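Local coordinates for protein putative transcriptional regulator, sugar-binding family (Arthrobacter aurescens, PDB 3NZE) that probably acts as a SorC-family transcriptional regulator, with a DNA-binding part and a sugar-binding domain, the region crystallised here, thought to sense a carbohydrate, at residues H25-L30 and A43-R48; G51-S56 and R225-V230; P123-H128 and T194-S199. One frame throughout, in Å; residues are numbered along the deposited sequence.

Contact 1: H25-L30 and A43-R48; sequences HVVPVL and AMQAAR
Val27 and Gln45 meet through their aliphatic parts, and this is the tight half of the contact. Methyl CG2 of Val27 lies 3.5 Å from CB of Gln45, and CG of the same glutamine follows at 3.7 Å from that methyl. The two side chains run past each other in opposite directions, Val27's methyl lying against the CB-CG part of Gln45. Gln45 carries its CG anti to the backbone N (chi1 174°) and then bends at chi2 (64°), a turn that brings the amide round to His25. There the fit is slacker. NE2 of Gln45 stands 3.8 Å from ring atom CD2 of His25, with the amide and imidazole planes almost parallel, 2° apart. The side chains as a whole cross at about a right angle, and the approach to the ring is oblique, a van der Waals contact without a hydrogen bond.

The polar ends of the amide are served differently. NE2 is bonded to Thr49 OG1, one helical turn further along, which should steady the amide beside the His25 ring. On the other side OE1 accepts only a weak bond from a water, 3.3 Å from that oxygen. The same water donates a firmer bond to Val26 O, at 2.9 Å, and bridges strand to helix where no direct hydrogen bond joins them. No touching residue is fully buried: the close apolar part gives way to a looser, water-bridged side.

Strand 23-27 is an edge strand of the parallel part of the sheet, paired with strand 250-254, whose Ile252 touches both Val27 and Gln45. Helix 35-50 lies over this pair and, through Ala43 and Ala46, turns its other flank to helix 66-73.

Contact 2: G51-S56 and R225-V230; sequences GPLVDS and RRICVV
Three successive torsions of like sign (chi1 -61°, chi2 -67°, chi3 -78°) curl Arg225 so that its guanidinium comes over Leu53, whose CD1 continues the line from CA while CD2 branches to the side. CD2 of Leu53 sits on one face of the guanidinium, 3.4 Å above the plane and displaced toward the rim, with Arg225 NH1 and NH2 each 3.8 Å from that methyl. The two side chains cross at about a right angle, an apolar branch laid against a flat charged group. CD1 of Leu53, also near Arg225 NH2, reaches on to Ile227, meeting that residue's CD1 at 4.0 Å. Leu53 therefore straddles two residues that point to the same side of the strand, one charged at its end and one wholly apolar.

The charge itself is met elsewhere: NE of Arg225 forms a salt bridge with Asp250, which should restrain the guanidinium while leucine packs on its face. A leucine in place of Arg225 would probably leave Asp250 without its charged mate and Leu53 CD2 without the flat surface it rests on.

Strand 225-230 runs inside the sheet, between strands 153-160 and 250-254, both parallel to it. Leu53 comes from the loop leaving helix 35-50 toward strand 59-62, and Ile50 of that helix packs beside it on Ile227.

Contact 3: P123-H128 and T194-S199; sequences PAFFDH and TVFFRS
The Phe125 ring has Thr194 O at its edge, in the ring plane, with ring atom CE1 3.7 Å from that oxygen, as expected for a carbonyl facing the slightly positive rim of an aromatic. Tyr174, outside the two segments, stacks with the same ring. Phe196 meets Phe125 differently. Phe125 CE1 lies at the edge of the Phe196 ring, near its plane, whereas Phe196 CE2 approaches the Phe125 ring obliquely. CE1 and CZ of Phe125 are both 4.0 Å from that CE2, an apolar contact of one ring corner against two atoms of the other.

Phe125 points its CG anti to the backbone N (chi1 -158°), which sends the ring across to the opposite segment. Along its flank passes the side chain of Thr194, running the opposite way, with CB and OG1 each 4.0 Å from Phe125 CD1. The left-handed backbone of this threonine (phi 73°) belongs to the tight turn in which the chain reverses between antiparallel strands 188-192 and 195-198.

All four touching residues are buried. OG1 of Thr194 is hydrogen-bonded to Ser212 and also receives a bond from a water 2.6 Å away, which donates its other hydrogen to Ala124 O. That water bridges the loop and the turn.

Thr96, a calcium-binding residue of this protein, has its side chain about 11 Å from that of Ala124; no metal is bound to this chain in the model. Segment 123-128 joins strand 116-118 to helix 129-135, which Phe126 packs against, while Phe196 rests on Val188 and Asp191 of strand 188-192.

All three contacts reach the same mixed sheet. Contacts 1 and 2 are neighbours, their centres 14 Å apart, and they touch where Ala46 CB of helix 35-50 meets Val229 CG2 of strand 225-230 at 3.6 Å. Contact 1 closes before contact 2 opens: the two follow one another along the chain, through helix 35-50 and the loop after it, against the parallel, Rossmann-like strands. Contact 3 lies across the centre of the chain, with centres 28 Å from contact 1 and 23 Å from contact 2, touching neither. It is nested in the long loop closed by contact 2 and ties in the antiparallel extension. Local packing of different kinds thus joins distant parts of the sequence around one sheet.

Contact 1: H25-L30 and A43-R48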
loop_
_atom_site.group_PDB
_atom_site.type_symbol
_atom_site.label_atom_id
_atom_site.label_comp_id
_atom_site.label_asym_id
_atom_site.label_seq_id
_atom_site.Cartn_x
_atom_site.Cartn_y
_atom_site.Cartn_z
ATOM N N HIS A 25 15.284 -2.138 -1.161
ATOM C CA HIS A 25 16.099 -0.936 -1.177
ATOM C C HIS A 25 15.964 -0.260 0.180
ATOM O O HIS A 25 14.866 0.140 0.579
ATOM C CB HIS A 25 15.637 0.032 -2.273
ATOM C CG HIS A 25 15.995 -0.412 -3.656
ATOM N ND1 HIS A 25 15.183 -1.233 -4.408
ATOM C CD2 HIS A 25 17.084 -0.158 -4.418
ATOM C CE1 HIS A 25 15.754 -1.462 -5.576
ATOM N NE2 HIS A 25 16.910 -0.822 -5.608
ATOM N N VAL A 26 17.081 -0.143 0.884
ATOM C CA VAL A 26 17.100 0.523 2.177
ATOM C C VAL A 26 17.602 1.937 1.953
ATOM O O VAL A 26 18.670 2.143 1.383
ATOM C CB VAL A 26 18.015 -0.232 3.173
ATOM C CG1 VAL A 26 18.225 0.589 4.429
ATOM C CG2 VAL A 26 17.404 -1.583 3.521
ATOM N N VAL A 27 16.814 2.911 2.388
ATOM C CA VAL A 27 17.141 4.318 2.179
ATOM C C VAL A 27 17.820 4.878 3.411
ATOM O O VAL A 27 17.210 4.958 4.472
ATOM C CB VAL A 27 15.859 5.123 1.886
ATOM C CG1 VAL A 27 16.178 6.597 1.590
ATOM C CG2 VAL A 27 15.107 4.491 0.725
ATOM N N PRO A 28 19.099 5.263 3.279
ATOM C CA PRO A 28 19.786 5.887 4.411
ATOM C C PRO A 28 19.126 7.221 4.757
ATOM O O PRO A 28 18.932 8.064 3.879
ATOM C CB PRO A 28 21.209 6.099 3.881
ATOM C CG PRO A 28 21.354 5.097 2.782
ATOM C CD PRO A 28 20.006 5.045 2.137
ATOM N N VAL A 29 18.761 7.397 6.018
ATOM C CA VAL A 29 18.128 8.634 6.456
ATOM C C VAL A 29 18.720 9.044 7.789
ATOM O O VAL A 29 19.023 8.196 8.625
ATOM C CB VAL A 29 16.599 8.494 6.620
ATOM C CG1 VAL A 29 15.998 9.814 7.087
ATOM C CG2 VAL A 29 15.941 8.057 5.320
ATOM N N LEU A 30 18.895 10.348 7.980
ATOM C CA LEU A 30 19.392 10.869 9.244
ATOM C C LEU A 30 18.468 10.446 10.392
ATOM O O LEU A 30 17.265 10.728 10.376
ATOM C CB LEU A 30 19.529 12.392 9.175
ATOM C CG LEU A 30 20.445 13.062 10.202
ATOM C CD1 LEU A 30 21.792 12.358 10.257
ATOM C CD2 LEU A 30 20.620 14.541 9.881
ATOM N N ALA A 43 10.081 7.983 -0.263
ATOM C CA ALA A 43 9.234 8.089 -1.444
ATOM C C ALA A 43 10.039 8.380 -2.707
ATOM O O ALA A 43 9.703 7.890 -3.790
ATOM C CB ALA A 43 8.163 9.159 -1.235
HETATM N N MSE A 44 11.089 9.178 -2.575
HETATM C CA MSE A 44 11.976 9.438 -3.705
HETATM C C MSE A 44 12.635 8.162 -4.212
HETATM O O MSE A 44 12.699 7.928 -5.415
HETATM C CB MSE A 44 13.078 10.432 -3.335
HETATM C CG MSE A 44 12.660 11.864 -3.335
HETATM SE SE MSE A 44 14.242 12.996 -3.300
HETATM C CE MSE A 44 14.920 12.727 -5.099
ATOM N N GLN A 45 13.147 7.340 -3.300
ATOM C CA GLN A 45 13.765 6.095 -3.725
ATOM C C GLN A 45 12.717 5.171 -4.339
ATOM O O GLN A 45 12.976 4.490 -5.328
ATOM C CB GLN A 45 14.467 5.395 -2.555
ATOM C CG GLN A 45 15.015 4.019 -2.916
ATOM C CD GLN A 45 16.104 4.110 -3.967
ATOM O OE1 GLN A 45 17.105 4.803 -3.777
ATOM N NE2 GLN A 45 15.912 3.413 -5.085
ATOM N N ALA A 46 11.531 5.135 -3.750
ATOM C CA ALA A 46 10.487 4.268 -4.280
ATOM C C ALA A 46 10.157 4.667 -5.722
ATOM O O ALA A 46 9.983 3.810 -6.590
ATOM C CB ALA A 46 9.224 4.321 -3.389
ATOM N N ALA A 47 10.051 5.967 -5.974
ATOM C CA ALA A 47 9.740 6.447 -7.318
ATOM C C ALA A 47 10.800 5.981 -8.307
ATOM O O ALA A 47 10.496 5.578 -9.430
ATOM C CB ALA A 47 9.649 7.979 -7.325
ATOM N N ARG A 48 12.055 6.059 -7.882
ATOM C CA ARG A 48 13.163 5.637 -8.723
ATOM C C ARG A 48 13.063 4.148 -9.034
ATOM O O ARG A 48 13.368 3.708 -10.143
ATOM C CB ARG A 48 14.500 5.965 -8.052
ATOM C CG ARG A 48 15.688 5.334 -8.747
ATOM C CD ARG A 48 17.000 5.895 -8.229
ATOM N NE ARG A 48 17.189 7.281 -8.643
ATOM C CZ ARG A 48 18.364 7.900 -8.649
ATOM N NH1 ARG A 48 19.455 7.251 -8.262
ATOM N NH2 ARG A 48 18.448 9.163 -9.046
HETATM O O HOH W 1 18.290 2.855 -1.369
#

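Contact 2: G51-S56 and R225-V230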
loop_
_atom_site.group_PDB
_atom_site.type_symbol
_atom_site.label_atom_id
_atom_site.label_comp_id
_atom_site.label_asym_id
_atom_site.label_seq_id
_atom_site.Cartn_x
_atom_site.Cartn_y
_atom_site.Cartn_z
ATOM N N GLY A 51 9.798 3.347 -11.541
ATOM C CA GLY A 51 9.892 3.768 -12.931
ATOM C C GLY A 51 10.157 2.675 -13.961
ATOM O O GLY A 51 9.388 2.514 -14.912
ATOM N N PRO A 52 11.256 1.937 -13.796
ATOM C CA PRO A 52 11.633 0.846 -14.709
ATOM C C PRO A 52 10.570 -0.257 -14.797
ATOM O O PRO A 52 10.565 -1.024 -15.757
ATOM C CB PRO A 52 12.905 0.282 -14.073
ATOM C CG PRO A 52 13.467 1.406 -13.282
ATOM C CD PRO A 52 12.287 2.186 -12.774
ATOM N N LEU A 53 9.684 -0.332 -13.813
ATOM C CA LEU A 53 8.686 -1.401 -13.771
ATOM C C LEU A 53 7.386 -0.989 -14.441
ATOM O O LEU A 53 6.482 -1.809 -14.605
ATOM C CB LEU A 53 8.418 -1.842 -12.329
ATOM C CG LEU A 53 9.676 -2.207 -11.534
ATOM C CD1 LEU A 53 9.314 -2.672 -10.139
ATOM C CD2 LEU A 53 10.483 -3.273 -12.256
ATOM N N VAL A 54 7.293 0.278 -14.835
ATOM C CA VAL A 54 6.106 0.770 -15.519
ATOM C C VAL A 54 6.318 0.697 -17.028
ATOM O O VAL A 54 7.212 1.354 -17.562
ATOM C CB VAL A 54 5.780 2.222 -15.124
ATOM C CG1 VAL A 54 4.534 2.699 -15.851
ATOM C CG2 VAL A 54 5.585 2.334 -13.621
ATOM N N ASP A 55 5.506 -0.105 -17.713
ATOM C CA ASP A 55 5.690 -0.316 -19.151
ATOM C C ASP A 55 4.463 0.106 -19.930
ATOM O O ASP A 55 3.454 0.491 -19.345
ATOM C CB ASP A 55 5.949 -1.792 -19.449
ATOM C CG ASP A 55 7.239 -2.291 -18.850
ATOM O OD1 ASP A 55 8.310 -1.751 -19.206
ATOM O OD2 ASP A 55 7.174 -3.232 -18.032
ATOM N N SER A 56 4.543 0.010 -21.257
ATOM C CA SER A 56 3.367 0.237 -22.084
ATOM C C SER A 56 2.492 -1.010 -22.081
ATOM O O SER A 56 2.953 -2.106 -21.738
ATOM C CB SER A 56 3.758 0.599 -23.519
ATOM O OG SER A 56 4.467 1.824 -23.558
ATOM N N ARG A 225 4.534 -8.011 -10.062
ATOM C CA ARG A 225 5.381 -7.240 -9.169
ATOM C C ARG A 225 4.505 -6.463 -8.186
ATOM O O ARG A 225 3.535 -5.811 -8.580
ATOM C CB ARG A 225 6.276 -6.266 -9.954
ATOM C CG ARG A 225 7.251 -6.926 -10.952
ATOM C CD ARG A 225 8.335 -7.760 -10.260
ATOM N NE ARG A 225 9.425 -6.969 -9.681
ATOM C CZ ARG A 225 10.542 -6.617 -10.326
ATOM N NH1 ARG A 225 10.730 -6.970 -11.593
ATOM N NH2 ARG A 225 11.478 -5.911 -9.701
ATOM N N ARG A 226 4.866 -6.534 -6.907
ATOM C CA ARG A 226 4.149 -5.827 -5.855
ATOM C C ARG A 226 5.148 -4.961 -5.102
ATOM O O ARG A 226 6.033 -5.469 -4.410
ATOM C CB ARG A 226 3.468 -6.805 -4.894
ATOM C CG ARG A 226 2.243 -7.494 -5.482
ATOM C CD ARG A 226 2.553 -8.889 -5.941
ATOM N NE ARG A 226 3.016 -9.734 -4.838
ATOM C CZ ARG A 226 3.450 -10.976 -4.994
ATOM N NH1 ARG A 226 3.871 -11.670 -3.942
ATOM N NH2 ARG A 226 3.470 -11.521 -6.201
ATOM N N ILE A 227 5.012 -3.651 -5.251
ATOM C CA ILE A 227 5.997 -2.717 -4.710
ATOM C C ILE A 227 5.430 -2.141 -3.433
ATOM O O ILE A 227 4.405 -1.457 -3.448
ATOM C CB ILE A 227 6.327 -1.562 -5.685
ATOM C CG1 ILE A 227 6.963 -2.089 -6.975
ATOM C CG2 ILE A 227 7.313 -0.594 -5.065
ATOM C CD1 ILE A 227 5.998 -2.656 -7.963
ATOM N N CYS A 228 6.106 -2.442 -2.332
ATOM C CA CYS A 228 5.653 -2.084 -1.000
ATOM C C CYS A 228 6.558 -0.994 -0.445
ATOM O O CYS A 228 7.786 -1.152 -0.407
ATOM C CB CYS A 228 5.711 -3.332 -0.112
ATOM S SG CYS A 228 5.208 -3.043 1.589
ATOM N N VAL A 229 5.965 0.116 -0.009
ATOM C CA VAL A 229 6.757 1.265 0.420
ATOM C C VAL A 229 6.411 1.590 1.855
ATOM O O VAL A 229 5.253 1.822 2.168
ATOM C CB VAL A 229 6.478 2.514 -0.430
ATOM C CG1 VAL A 229 7.384 3.653 0.023
ATOM C CG2 VAL A 229 6.665 2.209 -1.926
ATOM N N VAL A 230 7.417 1.601 2.720
ATOM C CA VAL A 230 7.198 1.809 4.145
ATOM C C VAL A 230 8.141 2.848 4.742
ATOM O O VAL A 230 9.329 2.840 4.462
ATOM C CB VAL A 230 7.405 0.479 4.888
ATOM C CG1 VAL A 230 7.557 0.714 6.379
ATOM C CG2 VAL A 230 6.241 -0.453 4.595
#

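Contact 3: P123-H128 and T194-S199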
loop_
_atom_site.group_PDB
_atom_site.type_symbol
_atom_site.label_atom_id
_atom_site.label_comp_id
_atom_site.label_asym_id
_atom_site.label_seq_id
_atom_site.Cartn_x
_atom_site.Cartn_y
_atom_site.Cartn_z
ATOM N N PRO A 123 -16.807 4.575 -1.588
ATOM C CA PRO A 123 -16.219 5.330 -0.469
ATOM C C PRO A 123 -14.938 4.666 0.051
ATOM O O PRO A 123 -14.569 3.594 -0.423
ATOM C CB PRO A 123 -17.312 5.292 0.611
ATOM C CG PRO A 123 -18.565 4.810 -0.084
ATOM C CD PRO A 123 -18.121 3.993 -1.246
ATOM N N ALA A 124 -14.290 5.283 1.033
ATOM C CA ALA A 124 -13.014 4.773 1.543
ATOM C C ALA A 124 -13.138 3.396 2.182
ATOM O O ALA A 124 -12.196 2.620 2.164
ATOM C CB ALA A 124 -12.405 5.764 2.551
ATOM N N PHE A 125 -14.304 3.113 2.752
ATOM C CA PHE A 125 -14.534 1.895 3.524
ATOM C C PHE A 125 -16.028 1.900 3.806
ATOM O O PHE A 125 -16.657 2.964 3.773
ATOM C CB PHE A 125 -13.744 1.977 4.839
ATOM C CG PHE A 125 -13.466 0.644 5.480
ATOM C CD1 PHE A 125 -12.401 -0.129 5.052
ATOM C CD2 PHE A 125 -14.248 0.183 6.529
ATOM C CE1 PHE A 125 -12.128 -1.355 5.644
ATOM C CE2 PHE A 125 -13.982 -1.047 7.122
ATOM C CZ PHE A 125 -12.917 -1.805 6.681
ATOM N N PHE A 126 -16.612 0.734 4.067
ATOM C CA PHE A 126 -18.046 0.669 4.348
ATOM C C PHE A 126 -18.344 0.557 5.834
ATOM O O PHE A 126 -17.640 -0.127 6.561
ATOM C CB PHE A 126 -18.686 -0.504 3.608
ATOM C CG PHE A 126 -18.675 -0.351 2.122
ATOM C CD1 PHE A 126 -19.538 0.544 1.502
ATOM C CD2 PHE A 126 -17.822 -1.113 1.339
ATOM C CE1 PHE A 126 -19.539 0.688 0.130
ATOM C CE2 PHE A 126 -17.824 -0.973 -0.039
ATOM C CZ PHE A 126 -18.679 -0.059 -0.644
ATOM N N ASP A 127 -19.397 1.235 6.275
ATOM C CA ASP A 127 -19.892 1.117 7.649
ATOM C C ASP A 127 -20.524 -0.251 7.902
ATOM O O ASP A 127 -20.468 -0.777 9.019
ATOM C CB ASP A 127 -20.960 2.184 7.932
ATOM C CG ASP A 127 -20.385 3.586 8.063
ATOM O OD1 ASP A 127 -19.149 3.743 8.025
ATOM O OD2 ASP A 127 -21.187 4.534 8.223
ATOM N N HIS A 128 -21.134 -0.812 6.863
ATOM C CA HIS A 128 -21.886 -2.051 6.977
ATOM C C HIS A 128 -21.509 -3.005 5.859
ATOM O O HIS A 128 -21.450 -2.617 4.694
ATOM C CB HIS A 128 -23.401 -1.784 6.901
ATOM C CG HIS A 128 -23.875 -0.704 7.824
ATOM N ND1 HIS A 128 -24.210 0.558 7.383
ATOM C CD2 HIS A 128 -24.071 -0.699 9.163
ATOM C CE1 HIS A 128 -24.593 1.294 8.410
ATOM N NE2 HIS A 128 -24.517 0.556 9.502
ATOM N N THR A 194 -6.480 -1.306 2.713
ATOM C CA THR A 194 -7.598 -1.441 3.651
ATOM C C THR A 194 -8.068 -2.884 3.874
ATOM O O THR A 194 -9.122 -3.108 4.468
ATOM C CB THR A 194 -8.803 -0.476 3.351
ATOM O OG1 THR A 194 -9.633 -1.009 2.309
ATOM C CG2 THR A 194 -8.306 0.916 2.987
ATOM N N VAL A 195 -7.281 -3.861 3.414
ATOM C CA VAL A 195 -7.545 -5.264 3.730
ATOM C C VAL A 195 -6.567 -5.709 4.815
ATOM O O VAL A 195 -5.353 -5.680 4.620
ATOM C CB VAL A 195 -7.413 -6.195 2.506
ATOM C CG1 VAL A 195 -7.813 -7.636 2.868
ATOM C CG2 VAL A 195 -8.263 -5.696 1.345
ATOM N N PHE A 196 -7.107 -6.104 5.957
ATOM C CA PHE A 196 -6.314 -6.343 7.157
ATOM C C PHE A 196 -5.748 -7.750 7.252
ATOM O O PHE A 196 -6.279 -8.694 6.650
ATOM C CB PHE A 196 -7.175 -6.046 8.383
ATOM C CG PHE A 196 -7.638 -4.615 8.452
ATOM C CD1 PHE A 196 -6.913 -3.684 9.170
ATOM C CD2 PHE A 196 -8.780 -4.204 7.777
ATOM C CE1 PHE A 196 -7.319 -2.352 9.223
ATOM C CE2 PHE A 196 -9.199 -2.877 7.829
ATOM C CZ PHE A 196 -8.463 -1.953 8.555
ATOM N N PHE A 197 -4.661 -7.880 8.010
ATOM C CA PHE A 197 -4.036 -9.188 8.241
ATOM C C PHE A 197 -3.481 -9.298 9.660
ATOM O O PHE A 197 -3.301 -8.284 10.344
ATOM C CB PHE A 197 -2.916 -9.408 7.235
ATOM C CG PHE A 197 -1.998 -8.231 7.096
ATOM C CD1 PHE A 197 -1.094 -7.918 8.099
ATOM C CD2 PHE A 197 -2.062 -7.415 5.973
ATOM C CE1 PHE A 197 -0.241 -6.827 7.981
ATOM C CE2 PHE A 197 -1.221 -6.312 5.845
ATOM C CZ PHE A 197 -0.305 -6.020 6.858
ATOM N N ARG A 198 -3.209 -10.534 10.089
ATOM C CA ARG A 198 -2.651 -10.817 11.415
ATOM C C ARG A 198 -1.125 -10.891 11.347
ATOM O O ARG A 198 -0.541 -10.762 10.272
ATOM C CB ARG A 198 -3.219 -12.134 11.972
ATOM C CG ARG A 198 -4.750 -12.160 12.055
ATOM C CD ARG A 198 -5.246 -13.470 12.691
ATOM N NE ARG A 198 -6.704 -13.563 12.714
ATOM C CZ ARG A 198 -7.450 -13.964 11.688
ATOM N NH1 ARG A 198 -6.882 -14.319 10.538
ATOM N NH2 ARG A 198 -8.772 -14.015 11.809
ATOM N N SER A 199 -0.474 -11.109 12.486
ATOM C CA SER A 199 0.988 -11.156 12.509
ATOM C C SER A 199 1.541 -12.269 11.623
ATOM O O SER A 199 2.629 -12.134 11.059
ATOM C CB SER A 199 1.521 -11.303 13.939
ATOM O OG SER A 199 1.093 -12.519 14.531
HETATM O O HOH W 2 -11.785 0.204 1.637
#